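P43 (Trichuris muris, PDB 6QIX) is the major secreted protein of a whipworm parasite, which tethers to matrix and inhibits interleukin-13 function. Local coordinates at residues I124-K127 / L128-F132; V141-G144 / Y145-M148; C274-C277 / G278-C281. All blocks are in the same frame, centred on the assembly; numbering follows the deposited sequence.

Contact 1: I124-K127 / L128-F132; sequences INEK and LKQCF
Glu126 folds back at its second torsion (chi2 -69°) and Lys129 bends at its third (chi3 85°), and these two kinks carry the carboxylate and the ammonium group to each other across three residues. The salt bridge that results, Glu126 OE2 to Lys129 NZ, is 3.2 Å long, and NZ comes from above the carboxylate plane. CD of Lys129 lies 3.9 Å from CD of Glu126, so the methylenes pack against the acid group as well. OE1, the other oxygen, is hydrogen-bonded to Gln327, so each carboxylate oxygen has its own partner.

In the backbone, Asn125 O takes two donors. Lys129 N reaches Asn125 O at 3.1 Å on a nearly straight path (170°) in the carbonyl plane; Leu128 N bonds the same Asn125 O at 3.0 Å from above that plane, with a much more bent N-H. Gln130 N bonds Glu126 O at 2.9 Å, and the Gln130 side chain continues to Met326 O and Gln327 through NE2. Cys131 is tied to Cys362 by a disulfide. An i to i+3 salt bridge beside i to i+3 and i to i+4 backbone bonds belongs to a short helical segment, here the 126-129 helix passing into a 3-10 turn.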
ATOM      1  N   ILE A 124      -5.208   1.989  -0.723  1.00 19.59           N
ATOM      2  CA  ILE A 124      -4.741   1.651  -2.079  1.00 21.16           C
ATOM      3  C   ILE A 124      -3.303   2.133  -2.311  1.00 20.25           C
ATOM      4  O   ILE A 124      -2.572   1.571  -3.155  1.00 21.57           O
ATOM      5  CB  ILE A 124      -5.691   2.202  -3.163  1.00 29.98           C
ATOM      6  CG1 ILE A 124      -5.858   3.712  -3.032  1.00 30.17           C
ATOM      7  CG2 ILE A 124      -7.007   1.485  -3.084  1.00 37.52           C
ATOM      8  CD1 ILE A 124      -6.923   4.265  -3.942  1.00 35.56           C
ATOM      9  N   ASN A 125      -2.866   3.157  -1.587  1.00 21.31           N
ATOM     10  CA  ASN A 125      -1.532   3.687  -1.845  1.00 22.98           C
ATOM     11  C   ASN A 125      -0.430   2.693  -1.506  1.00 20.55           C
ATOM     12  O   ASN A 125       0.707   2.898  -1.943  1.00 21.30           O
ATOM     13  CB  ASN A 125      -1.326   5.010  -1.110  1.00 25.99           C
ATOM     14  CG  ASN A 125      -1.311   4.885   0.414  1.00 29.96           C
ATOM     15  OD1 ASN A 125      -1.618   3.837   1.007  1.00 29.62           O
ATOM     16  ND2 ASN A 125      -0.983   6.003   1.064  1.00 33.34           N
ATOM     17  N   GLU A 126      -0.744   1.620  -0.774  1.00 18.72           N
ATOM     18  CA  GLU A 126       0.275   0.631  -0.447  1.00 21.43           C
ATOM     19  C   GLU A 126       0.890   0.026  -1.710  1.00 19.80           C
ATOM     20  O   GLU A 126       2.043  -0.427  -1.690  1.00 19.94           O
ATOM     21  CB  GLU A 126      -0.313  -0.475   0.437  1.00 23.04           C
ATOM     22  CG  GLU A 126      -0.680  -0.054   1.852  1.00 24.24           C
ATOM     23  CD  GLU A 126       0.515   0.281   2.772  1.00 29.36           C
ATOM     24  OE1 GLU A 126       1.649  -0.219   2.548  1.00 27.61           O
ATOM     25  OE2 GLU A 126       0.278   1.060   3.755  1.00 32.91           O
ATOM     26  N   LYS A 127       0.125  -0.024  -2.802  1.00 22.27           N
ATOM     27  CA  LYS A 127       0.646  -0.563  -4.059  1.00 25.16           C
ATOM     28  C   LYS A 127       1.867   0.212  -4.526  1.00 20.93           C
ATOM     29  O   LYS A 127       2.845  -0.376  -5.044  1.00 20.10           O
ATOM     30  CB  LYS A 127      -0.454  -0.489  -5.111  1.00 32.20           C
ATOM     31  CG  LYS A 127      -0.098  -0.966  -6.504  1.00 42.29           C
ATOM     32  CD  LYS A 127      -1.371  -1.333  -7.293  1.00 50.85           C
ATOM     33  CE  LYS A 127      -1.099  -1.741  -8.748  1.00 54.59           C
ATOM     34  NZ  LYS A 127      -1.842  -2.994  -9.137  1.00 55.84           N
ATOM     35  N   LEU A 128       1.828   1.543  -4.347  1.00 18.12           N
ATOM     36  CA  LEU A 128       2.938   2.401  -4.744  1.00 19.66           C
ATOM     37  C   LEU A 128       4.041   2.427  -3.693  1.00 16.40           C
ATOM     38  O   LEU A 128       5.219   2.426  -4.047  1.00 17.97           O
ATOM     39  CB  LEU A 128       2.449   3.815  -5.017  1.00 21.24           C
ATOM     40  CG  LEU A 128       1.552   3.966  -6.235  1.00 24.85           C
ATOM     41  CD1 LEU A 128       1.178   5.410  -6.460  1.00 30.06           C
ATOM     42  CD2 LEU A 128       2.214   3.420  -7.464  1.00 28.04           C
ATOM     43  N   LYS A 129       3.686   2.443  -2.415  1.00 18.45           N
ATOM     44  CA  LYS A 129       4.687   2.356  -1.357  1.00 18.28           C
ATOM     45  C   LYS A 129       5.535   1.099  -1.529  1.00 18.13           C
ATOM     46  O   LYS A 129       6.748   1.110  -1.277  1.00 17.42           O
ATOM     47  CB  LYS A 129       4.001   2.370   0.024  1.00 18.42           C
ATOM     48  CG  LYS A 129       3.270   3.650   0.332  1.00 21.83           C
ATOM     49  CD  LYS A 129       2.364   3.458   1.536  1.00 26.60           C
ATOM     50  CE  LYS A 129       3.093   3.671   2.815  1.00 32.67           C
ATOM     51  NZ  LYS A 129       2.136   3.656   4.004  1.00 35.46           N
ATOM     52  N   GLN A 130       4.935   0.027  -2.029  1.00 16.66           N
ATOM     53  CA  GLN A 130       5.667  -1.222  -2.146  1.00 19.08           C
ATOM     54  C   GLN A 130       6.713  -1.182  -3.244  1.00 15.38           C
ATOM     55  O   GLN A 130       7.554  -2.101  -3.315  1.00 16.99           O
ATOM     56  CB  GLN A 130       4.654  -2.362  -2.327  1.00 20.57           C
ATOM     57  CG  GLN A 130       3.986  -2.712  -0.995  1.00 20.42           C
ATOM     58  CD  GLN A 130       2.824  -3.661  -1.124  1.00 21.11           C
ATOM     59  OE1 GLN A 130       2.570  -4.184  -2.188  1.00 22.22           O
ATOM     60  NE2 GLN A 130       2.074  -3.834  -0.060  1.00 24.24           N
ATOM     61  N   CYS A 131       6.740  -0.130  -4.066  1.00 15.30           N
ATOM     62  CA  CYS A 131       7.830  -0.011  -5.024  1.00 15.69           C
ATOM     63  C   CYS A 131       9.163   0.047  -4.301  1.00 16.86           C
ATOM     64  O   CYS A 131      10.203  -0.317  -4.868  1.00 18.75           O
ATOM     65  CB  CYS A 131       7.678   1.248  -5.881  1.00 18.95           C
ATOM     66  SG  CYS A 131       6.246   1.218  -7.012  1.00 21.97           S
ATOM     67  N   PHE A 132       9.166   0.555  -3.061  1.00 16.92           N
ATOM     68  CA  PHE A 132      10.421   0.765  -2.341  1.00 19.63           C
ATOM     69  C   PHE A 132      10.596  -0.231  -1.204  1.00 20.77           C
ATOM     70  O   PHE A 132      11.239   0.070  -0.202  1.00 23.36           O
ATOM     71  CB  PHE A 132      10.487   2.219  -1.880  1.00 24.09           C
ATOM     72  CG  PHE A 132      10.240   3.190  -3.023  1.00 28.32           C
ATOM     73  CD1 PHE A 132      11.195   3.340  -4.027  1.00 32.08           C
ATOM     74  CD2 PHE A 132       9.036   3.873  -3.148  1.00 30.24           C
ATOM     75  CE1 PHE A 132      10.977   4.168  -5.099  1.00 35.92           C
ATOM     76  CE2 PHE A 132       8.826   4.719  -4.206  1.00 34.11           C
ATOM     77  CZ  PHE A 132       9.804   4.870  -5.188  1.00 36.87           C
TER

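Contact 2: V141-G144 / Y145-M148; sequences VRLG and YRKM. With ACT (acetate ion), chain D.
The side chains of Val141 and Tyr145 leave the helix in the same direction, one turn apart. The methyl CG1 of Val141 meets the tyrosine at its edge, in the plane of the ring, 3.8 Å from CD2. It therefore packs against the rim of the aromatic group rather than over a face. The phenol leads on to an acetate ion, probably from the crystallisation liquor: Tyr145 OH donates to acetate OXT at 2.6 Å, and OXT also lies near the ring plane. Arg56 and Tyr43 bind the same acetate, while the ring itself stacks with Phe132 and meets Tyr93 edge-to-face.

Leu143 and Arg146 form a second such pair. With CG of Arg146 anti to the backbone N (chi1 -174°) and the chain bent at chi3 (90°), the guanidinium comes beside the leucine, and CD2 of Leu143 sits over one of its faces, 3.2 Å from NH1. The Arg142 chain is extended. A water accepts from Arg142 NH2 at 3.2 Å and, weakly, from Arg146 NH1, so it bridges the two cationic side chains; Arg142 NH1 goes on to Lys266 O. Lys147 NZ forms a salt bridge with Asp96.

In the backbone, Tyr145 N to Val141 O is 3.0 Å and almost straight; Arg146 N to Arg142 O and Lys147 N to Leu143 O follow, and Met148 N to Gly144 O is weak. Side chains paired at i to i+3 and i to i+4, together with i to i+4 backbone bonds, mark an alpha-helix, here a surface stretch of the 139-151 helix.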
ATOM      1  N   VAL A 141      16.606   5.443   1.250  1.00 30.02           N
ATOM      2  CA  VAL A 141      15.659   5.694   0.163  1.00 29.46           C
ATOM      3  C   VAL A 141      14.241   5.343   0.600  1.00 27.92           C
ATOM      4  O   VAL A 141      13.275   6.121   0.425  1.00 27.83           O
ATOM      5  CB  VAL A 141      16.078   4.877  -1.071  1.00 28.17           C
ATOM      6  CG1 VAL A 141      15.050   4.991  -2.170  1.00 26.04           C
ATOM      7  CG2 VAL A 141      17.462   5.351  -1.563  1.00 28.41           C
ATOM      8  N   ARG A 142      14.093   4.156   1.183  1.00 27.75           N
ATOM      9  CA  ARG A 142      12.792   3.728   1.676  1.00 27.84           C
ATOM     10  C   ARG A 142      12.235   4.750   2.648  1.00 26.15           C
ATOM     11  O   ARG A 142      11.055   5.125   2.556  1.00 26.71           O
ATOM     12  CB  ARG A 142      12.924   2.349   2.320  1.00 27.83           C
ATOM     13  CG  ARG A 142      11.672   1.790   2.820  1.00 31.45           C
ATOM     14  CD  ARG A 142      11.865   0.355   3.365  1.00 34.22           C
ATOM     15  NE  ARG A 142      10.546   0.002   3.850  1.00 35.06           N
ATOM     16  CZ  ARG A 142      10.019  -1.195   3.781  1.00 32.45           C
ATOM     17  NH1 ARG A 142      10.745  -2.200   3.243  1.00 33.49           N
ATOM     18  NH2 ARG A 142       8.782  -1.370   4.263  1.00 34.17           N
ATOM     19  N   LEU A 143      13.079   5.257   3.553  1.00 25.45           N
ATOM     20  CA  LEU A 143      12.580   6.168   4.567  1.00 29.53           C
ATOM     21  C   LEU A 143      12.248   7.525   3.969  1.00 29.54           C
ATOM     22  O   LEU A 143      11.276   8.158   4.399  1.00 29.52           O
ATOM     23  CB  LEU A 143      13.594   6.331   5.702  1.00 37.56           C
ATOM     24  CG  LEU A 143      13.870   5.019   6.448  1.00 45.06           C
ATOM     25  CD1 LEU A 143      14.916   5.231   7.535  1.00 47.67           C
ATOM     26  CD2 LEU A 143      12.602   4.429   7.039  1.00 45.29           C
ATOM     27  N   GLY A 144      13.017   7.965   2.967  1.00 29.02           N
ATOM     28  CA  GLY A 144      12.728   9.236   2.325  1.00 27.96           C
ATOM     29  C   GLY A 144      11.409   9.217   1.572  1.00 27.29           C
ATOM     30  O   GLY A 144      10.606  10.163   1.670  1.00 27.55           O
ATOM     31  N   TYR A 145      11.153   8.139   0.808  1.00 25.22           N
ATOM     32  CA  TYR A 145       9.860   8.052   0.121  1.00 24.97           C
ATOM     33  C   TYR A 145       8.713   7.860   1.106  1.00 25.34           C
ATOM     34  O   TYR A 145       7.587   8.334   0.858  1.00 23.25           O
ATOM     35  CB  TYR A 145       9.869   6.908  -0.894  1.00 23.20           C
ATOM     36  CG  TYR A 145      10.487   7.272  -2.207  1.00 25.78           C
ATOM     37  CD1 TYR A 145       9.769   7.980  -3.157  1.00 25.40           C
ATOM     38  CD2 TYR A 145      11.789   6.884  -2.524  1.00 23.96           C
ATOM     39  CE1 TYR A 145      10.331   8.321  -4.376  1.00 26.79           C
ATOM     40  CE2 TYR A 145      12.362   7.235  -3.761  1.00 25.08           C
ATOM     41  CZ  TYR A 145      11.624   7.946  -4.672  1.00 27.45           C
ATOM     42  OH  TYR A 145      12.190   8.263  -5.899  1.00 32.85           O
ATOM     43  N   ARG A 146       8.955   7.144   2.213  1.00 26.86           N
ATOM     44  CA  ARG A 146       7.886   6.974   3.188  1.00 30.57           C
ATOM     45  C   ARG A 146       7.436   8.328   3.718  1.00 28.47           C
ATOM     46  O   ARG A 146       6.230   8.593   3.835  1.00 32.05           O
ATOM     47  CB  ARG A 146       8.323   6.068   4.334  1.00 35.61           C
ATOM     48  CG  ARG A 146       7.172   5.764   5.295  1.00 42.78           C
ATOM     49  CD  ARG A 146       7.496   4.639   6.258  1.00 48.64           C
ATOM     50  NE  ARG A 146       8.102   5.145   7.489  1.00 54.21           N
ATOM     51  CZ  ARG A 146       9.083   4.544   8.156  1.00 58.52           C
ATOM     52  NH1 ARG A 146       9.603   3.390   7.724  1.00 61.33           N
ATOM     53  NH2 ARG A 146       9.552   5.101   9.269  1.00 59.13           N
ATOM     54  N   LYS A 147       8.394   9.210   4.012  1.00 27.61           N
ATOM     55  CA  LYS A 147       8.041  10.529   4.505  1.00 29.02           C
ATOM     56  C   LYS A 147       7.176  11.264   3.485  1.00 28.76           C
ATOM     57  O   LYS A 147       6.202  11.938   3.851  1.00 30.93           O
ATOM     58  CB  LYS A 147       9.313  11.303   4.842  1.00 32.29           C
ATOM     59  CG  LYS A 147       9.075  12.637   5.520  1.00 37.20           C
ATOM     60  CD  LYS A 147      10.398  13.348   5.883  1.00 39.48           C
ATOM     61  CE  LYS A 147      10.094  14.704   6.534  1.00 42.18           C
ATOM     62  NZ  LYS A 147       9.748  15.799   5.559  1.00 45.43           N
ATOM     63  N   MET A 148       7.483  11.117   2.198  1.00 27.95           N
ATOM     64  CA  MET A 148       6.655  11.759   1.177  1.00 27.83           C
ATOM     65  C   MET A 148       5.234  11.196   1.192  1.00 26.39           C
ATOM     66  O   MET A 148       4.256  11.956   1.257  1.00 26.33           O
ATOM     67  CB  MET A 148       7.286  11.577  -0.207  1.00 27.55           C
ATOM     68  CG  MET A 148       8.573  12.375  -0.399  1.00 29.07           C
ATOM     69  SD  MET A 148       8.244  14.165  -0.512  1.00 34.74           S
ATOM     70  CE  MET A 148       9.908  14.749  -0.886  1.00 36.20           C
TER
HETATM   71  C   ACT D 402       9.987  10.095  -8.437  1.00 40.38           C
HETATM   72  O   ACT D 402       9.378   9.934  -9.509  1.00 38.43           O
HETATM   73  OXT ACT D 402      10.603   9.243  -7.747  1.00 42.97           O
HETATM   74  CH3 ACT D 402       9.917  11.531  -7.876  1.00 44.12           C
HETATM   75  O   HOH W   1       7.795   1.062   6.035  1.00 49.51           O

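Contact 3: C274-C277 / G278-C281; sequences CPTC and GDIC
Pro275 O is gripped by two waters that tie it to the Asp279 side chain four residues on. One water donates to Pro275 O at 2.8 Å, accepts from Gly278 N, also at 2.8 Å, and makes a weak bond to Asp279 OD1. The other donates to Pro275 O at 3.0 Å and to Asp279 OD2 at 2.7 Å. The carboxylate is thus joined to the proline carbonyl through solvent, while its OD2 passes 3.7 Å from CA of Thr276. CG of Asp279 lies beside its own backbone N (chi1 -63°), which keeps the acid on the side of Thr276.

Two overlapping type I beta turns, Cys274 to Cys277 and Thr276 to Asp279, shape this loop between strands 262-268 and 281-284. The first is closed by Cys277 N to Cys274 O and by the disulfide between the SG atoms of Cys274 and Cys277, which lies within a Cys-X-X-Cys sequence and locks the turn covalently. In the second, Asp279 N bonds Thr276 O at 3.0 Å, with the donor 56° out of the carbonyl plane. Thr276 OG1 turns to Lys240 O, and Cys281 at the start of the following strand is disulfide-bonded to Cys241.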
ATOM      1  N   CYS A 274      17.674 -15.712   0.421  1.00 13.95           N
ATOM      2  CA  CYS A 274      17.721 -17.173   0.348  1.00 15.70           C
ATOM      3  C   CYS A 274      18.074 -17.559  -1.078  1.00 13.98           C
ATOM      4  O   CYS A 274      17.863 -16.766  -1.998  1.00 14.99           O
ATOM      5  CB  CYS A 274      16.425 -17.865   0.811  1.00 20.66           C
ATOM      6  SG  CYS A 274      15.098 -18.099  -0.410  1.00 22.24           S
ATOM      7  N   PRO A 275      18.637 -18.733  -1.293  1.00 12.58           N
ATOM      8  CA  PRO A 275      19.273 -18.973  -2.613  1.00 15.35           C
ATOM      9  C   PRO A 275      18.286 -19.005  -3.782  1.00 17.09           C
ATOM     10  O   PRO A 275      18.677 -18.667  -4.912  1.00 21.42           O
ATOM     11  CB  PRO A 275      20.006 -20.310  -2.430  1.00 21.80           C
ATOM     12  CG  PRO A 275      19.800 -20.746  -1.065  1.00 19.55           C
ATOM     13  CD  PRO A 275      19.116 -19.673  -0.253  1.00 15.30           C
ATOM     14  N   THR A 276      17.032 -19.408  -3.552  1.00 16.12           N
ATOM     15  CA  THR A 276      16.003 -19.436  -4.601  1.00 17.40           C
ATOM     16  C   THR A 276      15.063 -18.226  -4.570  1.00 15.32           C
ATOM     17  O   THR A 276      14.227 -18.065  -5.472  1.00 15.20           O
ATOM     18  CB  THR A 276      15.142 -20.721  -4.510  1.00 19.81           C
ATOM     19  OG1 THR A 276      14.518 -20.840  -3.221  1.00 18.18           O
ATOM     20  CG2 THR A 276      15.939 -21.946  -4.726  1.00 22.02           C
ATOM     21  N   CYS A 277      15.213 -17.338  -3.584  1.00 15.22           N
ATOM     22  CA  CYS A 277      14.189 -16.327  -3.304  1.00 14.81           C
ATOM     23  C   CYS A 277      13.947 -15.368  -4.464  1.00 15.73           C
ATOM     24  O   CYS A 277      12.840 -14.796  -4.588  1.00 16.41           O
ATOM     25  CB  CYS A 277      14.622 -15.533  -2.077  1.00 13.75           C
ATOM     26  SG  CYS A 277      14.069 -16.238  -0.500  1.00 17.26           S
ATOM     27  N   GLY A 278      14.992 -15.110  -5.256  1.00 15.75           N
ATOM     28  CA  GLY A 278      14.955 -14.201  -6.377  1.00 17.88           C
ATOM     29  C   GLY A 278      14.756 -14.837  -7.735  1.00 19.04           C
ATOM     30  O   GLY A 278      14.695 -14.115  -8.732  1.00 20.05           O
ATOM     31  N   ASP A 279      14.661 -16.155  -7.794  1.00 20.34           N
ATOM     32  CA  ASP A 279      14.382 -16.860  -9.026  1.00 17.21           C
ATOM     33  C   ASP A 279      12.887 -16.861  -9.311  1.00 15.90           C
ATOM     34  O   ASP A 279      12.056 -16.885  -8.401  1.00 20.13           O
ATOM     35  CB  ASP A 279      14.804 -18.310  -8.925  1.00 20.79           C
ATOM     36  CG  ASP A 279      16.280 -18.495  -8.711  1.00 26.48           C
ATOM     37  OD1 ASP A 279      17.045 -17.553  -9.056  1.00 29.84           O
ATOM     38  OD2 ASP A 279      16.661 -19.611  -8.248  1.00 29.09           O
ATOM     39  N   ILE A 280      12.522 -16.912 -10.601  1.00 14.27           N
ATOM     40  CA  ILE A 280      11.098 -16.936 -10.902  1.00 16.36           C
ATOM     41  C   ILE A 280      10.462 -18.209 -10.344  1.00 16.79           C
ATOM     42  O   ILE A 280      11.093 -19.280 -10.264  1.00 19.55           O
ATOM     43  CB  ILE A 280      10.900 -16.792 -12.426  1.00 19.05           C
ATOM     44  CG1 ILE A 280       9.456 -16.471 -12.782  1.00 16.42           C
ATOM     45  CG2 ILE A 280      11.474 -18.031 -13.178  1.00 19.40           C
ATOM     46  CD1 ILE A 280       9.333 -15.764 -14.126  1.00 20.89           C
ATOM     47  N   CYS A 281       9.205 -18.083  -9.908  1.00 16.35           N
ATOM     48  CA  CYS A 281       8.448 -19.223  -9.398  1.00 16.19           C
ATOM     49  C   CYS A 281       7.931 -20.042 -10.568  1.00 16.79           C
ATOM     50  O   CYS A 281       7.400 -19.468 -11.529  1.00 19.95           O
ATOM     51  CB  CYS A 281       7.231 -18.799  -8.563  1.00 16.73           C
ATOM     52  SG  CYS A 281       7.640 -17.925  -7.010  1.00 19.17           S
TER
HETATM   53  O   HOH W   2      17.456 -16.359  -5.915  1.00 20.49           O
HETATM   54  O   HOH W   3      19.131 -20.183  -7.460  1.00 33.47           O

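How the contacts relate
Contacts 1 and 2 sit on successive helices, 126-129 and 139-151, with centres about 11 Å apart, and they touch through Phe132 and Tyr145. Contact 1 is the more interior, its centre about 4 Å from that of the chain, and its acid-base pair belongs to a partly buried setting. Contact 2 is on the surface, where a water, an acetate and arginine side chains along the helix take part. Contact 3 is also a surface contact but lies in a loop, its nearest atoms about 14 Å from contact 1 and about 15 Å from contact 2; turns, a local disulfide and bridging waters replace the helical ladder there.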